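Glycosyl hydrolase family 2, TIM barrel domain protein (Faecalibacterium prausnitzii A2-165, PDB 6ED2) is a gut bacterial beta-glucuronidase of glycosyl hydrolase family 2, which probably hydrolyses beta-glucuronides to release glucuronic acid. Local coordinates at residues S478-S483 against D520-V525; A514-M519 against D569-V574. All blocks are in the same frame, centred on the assembly; numbering follows the deposited sequence.

In the fold
Both contacts belong to the TIM barrel domain and share helix 508-525, which follows strand 492-495 and precedes strand 531-535 in the chain. Contact 1 packs the last turns of this helix against the loop that leads from strand 470-474 to strand 492-495; contact 2 joins its middle to the end of helix 554-570 and the turn entering strand 574-580. Contact 2 is the more buried and mixes a histidine-tyrosine hydrogen bond with aromatic and methionine packing, whereas contact 1 is partly buried and apolar, a proline on an indole. Their centres are about 11 Å apart, and Asp-520 OD1 probably hydrogen-bonds to Tyr-571 OH at 3.1 Å, tying one to the other.

Contact 1: S478-S483 against D520-V525; sequences SLPDTS and DGWAKV
Pro-480 lays its ring edge over one face of the Trp-522 indole. Its CG stands 3.3 Å from the centroid of the five-membered ring, 8° off the normal, a close CH-pi contact, while CD lies near NE1 and CE2. Pro-480 CB comes to 3.5 Å from Gly-521 C; Gly-521 has no side chain in the way, and loop and helix come close here. Trp-522 CG, anti to its carbonyl carbon (chi1 -74°), directs the indole toward the loop, and Ser-478 O lies at its outer edge, 4.0 Å from CZ2. Away from this tight centre the fit slackens: Val-525 CG1 sits 3.6 Å from Pro-480 O but 4.1 Å from Pro-480 CB, and the loop then turns out to the exposed Asp-481 and Thr-482, where Thr-482 OG1 accepts a bond from Leu-479 N (3.1 Å). A leucine in place of Trp-522 would probably leave Pro-480 without its flat partner and Glu-518 without the NE1 hydrogen bond. Shape and CH-pi attraction therefore join loop to helix, while the indole's polar edge is satisfied by Glu-518, one turn back.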
# COMPACT_ATOMS: atom_id res chain seq x y z
N SER A 478 26.33 8.95 24.05
CA SER A 478 26.82 8.86 25.43
C SER A 478 27.25 7.43 25.67
O SER A 478 26.41 6.53 25.73
CB SER A 478 25.75 9.29 26.43
OG SER A 478 25.52 10.69 26.36
N LEU A 479 28.55 7.21 25.80
CA LEU A 479 29.14 5.88 25.87
C LEU A 479 29.43 5.50 27.31
O LEU A 479 29.40 6.35 28.21
CB LEU A 479 30.42 5.84 25.02
CG LEU A 479 30.20 6.25 23.56
CD1 LEU A 479 31.48 6.07 22.75
CD2 LEU A 479 29.04 5.48 22.92
N PRO A 480 29.71 4.22 27.59
CA PRO A 480 29.97 3.81 28.98
C PRO A 480 31.05 4.65 29.67
O PRO A 480 30.94 4.92 30.87
CB PRO A 480 30.42 2.36 28.82
CG PRO A 480 29.79 1.89 27.57
CD PRO A 480 29.68 3.07 26.67
N ASP A 481 32.05 5.08 28.92
CA ASP A 481 33.23 5.74 29.45
C ASP A 481 33.15 7.26 29.35
O ASP A 481 34.00 7.94 29.94
CB ASP A 481 34.49 5.24 28.71
CG ASP A 481 34.28 5.12 27.18
OD1 ASP A 481 35.11 5.70 26.43
OD2 ASP A 481 33.32 4.45 26.71
N THR A 482 32.17 7.81 28.63
CA THR A 482 32.03 9.26 28.53
C THR A 482 30.77 9.81 29.19
O THR A 482 30.70 11.03 29.42
CB THR A 482 32.05 9.70 27.05
OG1 THR A 482 30.89 9.22 26.37
CG2 THR A 482 33.30 9.16 26.33
N SER A 483 29.77 8.98 29.48
CA SER A 483 28.54 9.48 30.08
C SER A 483 28.80 9.96 31.50
O SER A 483 29.23 9.17 32.36
CB SER A 483 27.46 8.40 30.09
OG SER A 483 26.37 8.81 30.92
N ASP A 520 30.37 -4.47 25.97
CA ASP A 520 31.49 -4.83 26.84
C ASP A 520 31.89 -3.66 27.72
O ASP A 520 32.27 -3.86 28.88
CB ASP A 520 32.70 -5.31 26.02
CG ASP A 520 32.40 -6.58 25.21
OD1 ASP A 520 31.53 -7.40 25.61
OD2 ASP A 520 33.06 -6.77 24.15
N GLY A 521 31.79 -2.43 27.20
CA GLY A 521 31.99 -1.25 28.04
C GLY A 521 30.95 -1.12 29.14
O GLY A 521 31.29 -0.89 30.30
N TRP A 522 29.66 -1.28 28.79
CA TRP A 522 28.61 -1.20 29.81
C TRP A 522 28.79 -2.27 30.87
O TRP A 522 28.51 -2.03 32.06
CB TRP A 522 27.21 -1.30 29.17
CG TRP A 522 26.87 -0.05 28.49
CD1 TRP A 522 26.83 0.17 27.14
CD2 TRP A 522 26.61 1.21 29.12
NE1 TRP A 522 26.55 1.49 26.89
CE2 TRP A 522 26.40 2.15 28.09
CE3 TRP A 522 26.52 1.63 30.45
CZ2 TRP A 522 26.12 3.49 28.35
CZ3 TRP A 522 26.23 2.97 30.71
CH2 TRP A 522 26.03 3.88 29.66
N ALA A 523 29.25 -3.45 30.48
CA ALA A 523 29.51 -4.49 31.48
C ALA A 523 30.51 -4.03 32.52
O ALA A 523 30.44 -4.46 33.68
CB ALA A 523 30.03 -5.76 30.80
N LYS A 524 31.43 -3.14 32.14
CA LYS A 524 32.47 -2.70 33.05
C LYS A 524 32.00 -1.61 33.99
O LYS A 524 32.52 -1.50 35.10
CB LYS A 524 33.69 -2.21 32.26
CG LYS A 524 34.55 -3.35 31.74
CD LYS A 524 35.38 -2.90 30.54
CE LYS A 524 36.08 -4.10 29.88
NZ LYS A 524 36.23 -3.95 28.39
N VAL A 525 31.00 -0.80 33.59
CA VAL A 525 30.59 0.34 34.42
C VAL A 525 29.33 0.08 35.23
O VAL A 525 28.98 0.91 36.09
CB VAL A 525 30.42 1.62 33.57
CG1 VAL A 525 31.67 1.88 32.74
CG2 VAL A 525 29.17 1.54 32.69

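Contact 2: A514-M519 against D569-V574; sequences AFHHEM and DHYDFV
With CG anti to the carbonyl carbon in both His-516 (chi1 -86°) and Tyr-571 (chi1 -63°), the imidazole and the phenol reach across from helix 508-525 and the 569-574 segment to meet. His-516 ND1 and Tyr-571 OH share a nearly straight hydrogen bond of 2.8 Å; either could be the donor. The hydroxyl lies in the imidazole plane, at the ring's edge, and the two rings meet rim to rim. With Asp-520 as a probable second partner of the hydroxyl, two side chains of one helix probably hold the phenol end and limit its swing.

His-570 completes the aromatic cluster. The edge of the His-516 ring points at its face in an offset T-shaped pair, planes at 89° and centroids 5.2 Å apart, with CE1 leading at 3.8 Å from His-570 CD2. The phenol has that same His-570 CD2 near the rim of one face and Met-519 CB near that of the other, 3.4 Å from Tyr-571 CZ, in a CH-pi contact.

Beyond CB the methionine chain bends at both following torsions and carries its methyl inward, CE reaching the edge of the Phe-573 ring at 3.6 Å from CE1 and then Val-574 CG2 at 4.1 Å. Chemistry thus grades from polar and aromatic near the exposed His-570 to apolar at the methyl end of Met-519.

The type I beta turn from Tyr-571 to Val-574 leads from helix 554-570 into barrel strand 574-580. Below it, Met-519 and Phe-573 both rest on Leu-531 of the adjacent parallel strand 531-535, so the contact ties two neighbouring outer helices of the TIM barrel to the strands beneath them.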
# COMPACT_ATOMS: atom_id res chain seq x y z
N ALA A 514 30.10 -3.78 16.51
CA ALA A 514 30.17 -2.50 17.20
C ALA A 514 29.27 -2.52 18.43
O ALA A 514 29.59 -1.93 19.46
CB ALA A 514 29.77 -1.36 16.26
N PHE A 515 28.13 -3.20 18.33
CA PHE A 515 27.19 -3.26 19.43
C PHE A 515 27.79 -4.05 20.59
O PHE A 515 27.81 -3.58 21.73
CB PHE A 515 25.88 -3.87 18.91
CG PHE A 515 24.68 -3.69 19.80
CD1 PHE A 515 24.75 -3.07 21.03
CD2 PHE A 515 23.44 -4.18 19.38
CE1 PHE A 515 23.62 -2.94 21.84
CE2 PHE A 515 22.30 -4.05 20.17
CZ PHE A 515 22.40 -3.44 21.42
N HIS A 516 28.31 -5.25 20.31
CA HIS A 516 29.03 -6.03 21.32
C HIS A 516 30.17 -5.24 21.93
O HIS A 516 30.43 -5.34 23.13
CB HIS A 516 29.57 -7.31 20.70
CG HIS A 516 28.59 -8.43 20.69
ND1 HIS A 516 28.10 -9.00 21.85
CD2 HIS A 516 28.02 -9.10 19.67
CE1 HIS A 516 27.26 -9.97 21.53
NE2 HIS A 516 27.20 -10.06 20.22
N HIS A 517 30.87 -4.45 21.11
CA HIS A 517 31.96 -3.64 21.64
C HIS A 517 31.45 -2.68 22.72
O HIS A 517 32.01 -2.63 23.82
CB HIS A 517 32.65 -2.87 20.50
CG HIS A 517 33.77 -1.99 20.97
ND1 HIS A 517 35.00 -2.49 21.34
CD2 HIS A 517 33.83 -0.66 21.16
CE1 HIS A 517 35.78 -1.49 21.71
NE2 HIS A 517 35.09 -0.37 21.62
N GLU A 518 30.38 -1.94 22.43
CA GLU A 518 29.86 -1.01 23.44
C GLU A 518 29.31 -1.76 24.66
O GLU A 518 29.49 -1.31 25.79
CB GLU A 518 28.77 -0.10 22.86
CG GLU A 518 28.46 1.10 23.78
CD GLU A 518 27.22 1.91 23.38
OE1 GLU A 518 26.85 1.90 22.19
OE2 GLU A 518 26.63 2.57 24.27
N MET A 519 28.64 -2.89 24.44
CA MET A 519 28.10 -3.62 25.58
C MET A 519 29.20 -4.10 26.51
O MET A 519 29.00 -4.14 27.74
CB MET A 519 27.25 -4.80 25.10
CG MET A 519 25.97 -4.38 24.37
SD MET A 519 25.06 -3.08 25.25
CE MET A 519 24.38 -4.04 26.58
N ASP A 569 20.60 -11.16 24.41
CA ASP A 569 20.57 -12.44 25.09
C ASP A 569 21.96 -12.89 25.52
O ASP A 569 22.08 -13.76 26.38
CB ASP A 569 19.90 -13.48 24.19
CG ASP A 569 18.39 -13.23 24.01
OD1 ASP A 569 17.83 -12.42 24.80
OD2 ASP A 569 17.76 -13.84 23.10
N HIS A 570 23.00 -12.28 24.95
CA HIS A 570 24.37 -12.64 25.29
C HIS A 570 24.77 -12.19 26.70
O HIS A 570 25.67 -12.80 27.28
CB HIS A 570 25.32 -12.03 24.26
CG HIS A 570 26.73 -12.48 24.41
ND1 HIS A 570 27.12 -13.78 24.19
CD2 HIS A 570 27.85 -11.81 24.78
CE1 HIS A 570 28.42 -13.89 24.40
NE2 HIS A 570 28.88 -12.71 24.76
N TYR A 571 24.15 -11.15 27.26
CA TYR A 571 24.64 -10.48 28.47
C TYR A 571 23.68 -10.70 29.63
O TYR A 571 22.50 -10.33 29.55
CB TYR A 571 24.84 -8.99 28.22
CG TYR A 571 25.89 -8.69 27.17
CD1 TYR A 571 27.23 -8.56 27.53
CD2 TYR A 571 25.54 -8.56 25.83
CE1 TYR A 571 28.20 -8.30 26.57
CE2 TYR A 571 26.51 -8.29 24.86
CZ TYR A 571 27.84 -8.17 25.24
OH TYR A 571 28.81 -7.90 24.29
N ASP A 572 24.19 -11.26 30.73
CA ASP A 572 23.34 -11.59 31.87
C ASP A 572 22.74 -10.35 32.53
O ASP A 572 21.71 -10.45 33.21
CB ASP A 572 24.14 -12.41 32.91
CG ASP A 572 25.03 -11.53 33.84
OD1 ASP A 572 25.87 -10.74 33.34
OD2 ASP A 572 24.88 -11.64 35.09
N PHE A 573 23.34 -9.18 32.33
CA PHE A 573 22.84 -7.98 32.97
C PHE A 573 21.71 -7.31 32.20
O PHE A 573 21.07 -6.41 32.74
CB PHE A 573 23.98 -6.97 33.20
CG PHE A 573 24.78 -6.63 31.95
CD1 PHE A 573 24.29 -5.73 31.01
CD2 PHE A 573 26.04 -7.19 31.74
CE1 PHE A 573 25.02 -5.39 29.89
CE2 PHE A 573 26.77 -6.86 30.61
CZ PHE A 573 26.27 -5.96 29.68
N VAL A 574 21.44 -7.73 30.96
CA VAL A 574 20.31 -7.16 30.21
C VAL A 574 19.04 -7.79 30.77
O VAL A 574 18.82 -8.99 30.64
CB VAL A 574 20.44 -7.41 28.70
CG1 VAL A 574 19.17 -6.92 28.00
CG2 VAL A 574 21.66 -6.68 28.14